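Local coordinates for protein uroporphyrinogen-III synthetase (Pseudomonas syringae pv. tomato, PDB 3RE1) that probably catalyses the cyclization of the linear tetrapyrrole hydroxymethylbilane to uroporphyrinogen III, releasing water, a step in porphyrin biosynthesis, at residues F225-S228 against P229-S233. Numbering follows the deposited sequence.
Sequences FVPS and PRVAS
S228 and A232 meet where strand 224-226 turns into helix 229-238, the first connection of a beta-alpha-beta unit that returns to the parallel sheet as strand 243-245. S228 occupies the N-cap, a place where serine is common, and P229 opens the helix. Proline suits a first turn, because its ring fixes phi near the helical value (-63°) and the backbone N-H it lacks would have no helical carbonyl to bond.

The backbone bond that starts the helix runs from A232 N to S228 O, 2.7 Å long. One residue on, S233 N bonds to P229 O at 2.8 Å and carries the helical pattern forward.

Apolar side chains pack between the strand end and the first turn of the helix, with V226, P227, V231 and A232 taking part. V231 is central: with CG1 anti to the backbone N (chi1 175°), that methyl reaches V226 CB at 3.6 Å and also rests against CD of the P227 ring, while the two side chains of V226 and V231 pass in opposite directions. The second methyl of V226, CG2, lies 3.7 Å from A232 CB. Branched valines fill this buried corner, and the small alanine lets the helix come close to the strand end; V243 of the next strand touches both V226 and A232. R230, by contrast, turns its charged end outward.

The S228 hydroxyl sits beside the new helix turn, with OG 3.5 Å from V231 CG2.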
ATOM      1  N   PHE A 225       7.008 -11.888  -6.741  1.00 40.93           N
ATOM      2  CA  PHE A 225       6.361 -11.874  -5.428  1.00 40.97           C
ATOM      3  C   PHE A 225       5.347 -10.713  -5.227  1.00 40.63           C
ATOM      4  O   PHE A 225       5.715  -9.554  -4.975  1.00 36.77           O
ATOM      5  CB  PHE A 225       7.438 -11.833  -4.334  1.00 43.83           C
ATOM      6  CG  PHE A 225       8.293 -13.067  -4.287  1.00 43.38           C
ATOM      7  CD1 PHE A 225       9.376 -13.205  -5.147  1.00 40.95           C
ATOM      8  CD2 PHE A 225       7.977 -14.119  -3.415  1.00 41.19           C
ATOM      9  CE1 PHE A 225      10.143 -14.363  -5.136  1.00 38.82           C
ATOM     10  CE2 PHE A 225       8.716 -15.273  -3.389  1.00 36.38           C
ATOM     11  CZ  PHE A 225       9.819 -15.405  -4.249  1.00 40.24           C
ATOM     12  N   VAL A 226       4.068 -11.049  -5.361  1.00 35.96           N
ATOM     13  CA  VAL A 226       2.989 -10.086  -5.272  1.00 31.73           C
ATOM     14  C   VAL A 226       2.351 -10.108  -3.892  1.00 32.25           C
ATOM     15  O   VAL A 226       2.264 -11.163  -3.256  1.00 33.84           O
ATOM     16  CB  VAL A 226       1.928 -10.387  -6.325  1.00 33.38           C
ATOM     17  CG1 VAL A 226       2.632 -10.567  -7.633  1.00 36.56           C
ATOM     18  CG2 VAL A 226       1.110 -11.646  -5.951  1.00 25.85           C
ATOM     19  N   PRO A 227       1.877  -8.947  -3.422  1.00 32.64           N
ATOM     20  CA  PRO A 227       1.293  -8.802  -2.095  1.00 32.62           C
ATOM     21  C   PRO A 227      -0.074  -9.449  -1.919  1.00 39.85           C
ATOM     22  O   PRO A 227      -0.438  -9.797  -0.790  1.00 43.29           O
ATOM     23  CB  PRO A 227       1.178  -7.278  -1.933  1.00 34.56           C
ATOM     24  CG  PRO A 227       1.993  -6.684  -3.032  1.00 37.02           C
ATOM     25  CD  PRO A 227       1.855  -7.662  -4.138  1.00 36.37           C
ATOM     26  N   SER A 228      -0.838  -9.620  -3.005  1.00 41.70           N
ATOM     27  CA  SER A 228      -2.193 -10.156  -2.872  1.00 38.09           C
ATOM     28  C   SER A 228      -2.764 -10.793  -4.134  1.00 36.73           C
ATOM     29  O   SER A 228      -2.166 -10.709  -5.200  1.00 37.09           O
ATOM     30  CB  SER A 228      -3.111  -9.043  -2.402  1.00 34.72           C
ATOM     31  OG  SER A 228      -3.166  -8.012  -3.388  1.00 36.83           O
ATOM     32  N   PRO A 229      -3.931 -11.461  -4.017  1.00 36.23           N
ATOM     33  CA  PRO A 229      -4.501 -12.103  -5.184  1.00 36.06           C
ATOM     34  C   PRO A 229      -4.828 -11.035  -6.215  1.00 32.81           C
ATOM     35  O   PRO A 229      -4.584 -11.202  -7.387  1.00 32.40           O
ATOM     36  CB  PRO A 229      -5.738 -12.773  -4.620  1.00 31.11           C
ATOM     37  CG  PRO A 229      -5.316 -13.112  -3.259  1.00 34.57           C
ATOM     38  CD  PRO A 229      -4.672 -11.857  -2.815  1.00 33.27           C
ATOM     39  N   ARG A 230      -5.332  -9.922  -5.743  1.00 29.05           N
ATOM     40  CA  ARG A 230      -5.655  -8.799  -6.617  1.00 25.25           C
ATOM     41  C   ARG A 230      -4.470  -8.470  -7.508  1.00 25.07           C
ATOM     42  O   ARG A 230      -4.613  -8.341  -8.723  1.00 34.25           O
ATOM     43  CB  ARG A 230      -6.039  -7.592  -5.761  1.00 19.97           C
ATOM     44  CG  ARG A 230      -6.360  -6.338  -6.539  1.00 27.07           C
ATOM     45  CD  ARG A 230      -7.020  -5.331  -5.594  1.00 31.61           C
ATOM     46  NE  ARG A 230      -7.951  -4.500  -6.329  1.00 43.73           N
ATOM     47  CZ  ARG A 230      -9.202  -4.259  -5.957  1.00 46.73           C
ATOM     48  NH1 ARG A 230      -9.699  -4.776  -4.831  1.00 37.97           N
ATOM     49  NH2 ARG A 230      -9.955  -3.475  -6.720  1.00 53.21           N
ATOM     50  N   VAL A 231      -3.298  -8.355  -6.893  1.00 26.88           N
ATOM     51  CA  VAL A 231      -2.076  -8.022  -7.594  1.00 22.81           C
ATOM     52  C   VAL A 231      -1.619  -9.209  -8.415  1.00 26.90           C
ATOM     53  O   VAL A 231      -1.098  -9.034  -9.528  1.00 23.82           O
ATOM     54  CB  VAL A 231      -0.976  -7.594  -6.619  1.00 25.91           C
ATOM     55  CG1 VAL A 231       0.370  -7.364  -7.359  1.00 16.01           C
ATOM     56  CG2 VAL A 231      -1.421  -6.327  -5.922  1.00 28.17           C
ATOM     57  N   ALA A 232      -1.846 -10.413  -7.889  1.00 23.47           N
ATOM     58  CA  ALA A 232      -1.492 -11.617  -8.615  1.00 27.84           C
ATOM     59  C   ALA A 232      -2.221 -11.622  -9.962  1.00 28.44           C
ATOM     60  O   ALA A 232      -1.643 -11.989 -10.996  1.00 28.45           O
ATOM     61  CB  ALA A 232      -1.890 -12.844  -7.821  1.00 29.85           C
ATOM     62  N   SER A 233      -3.487 -11.194  -9.942  1.00 26.31           N
ATOM     63  CA  SER A 233      -4.317 -11.211 -11.141  1.00 25.74           C
ATOM     64  C   SER A 233      -3.859 -10.152 -12.163  1.00 28.35           C
ATOM     65  O   SER A 233      -3.923 -10.394 -13.331  1.00 26.62           O
ATOM     66  CB  SER A 233      -5.804 -11.050 -10.787  1.00 29.58           C
ATOM     67  OG  SER A 233      -6.569 -10.812 -11.954  1.00 29.83           O
TER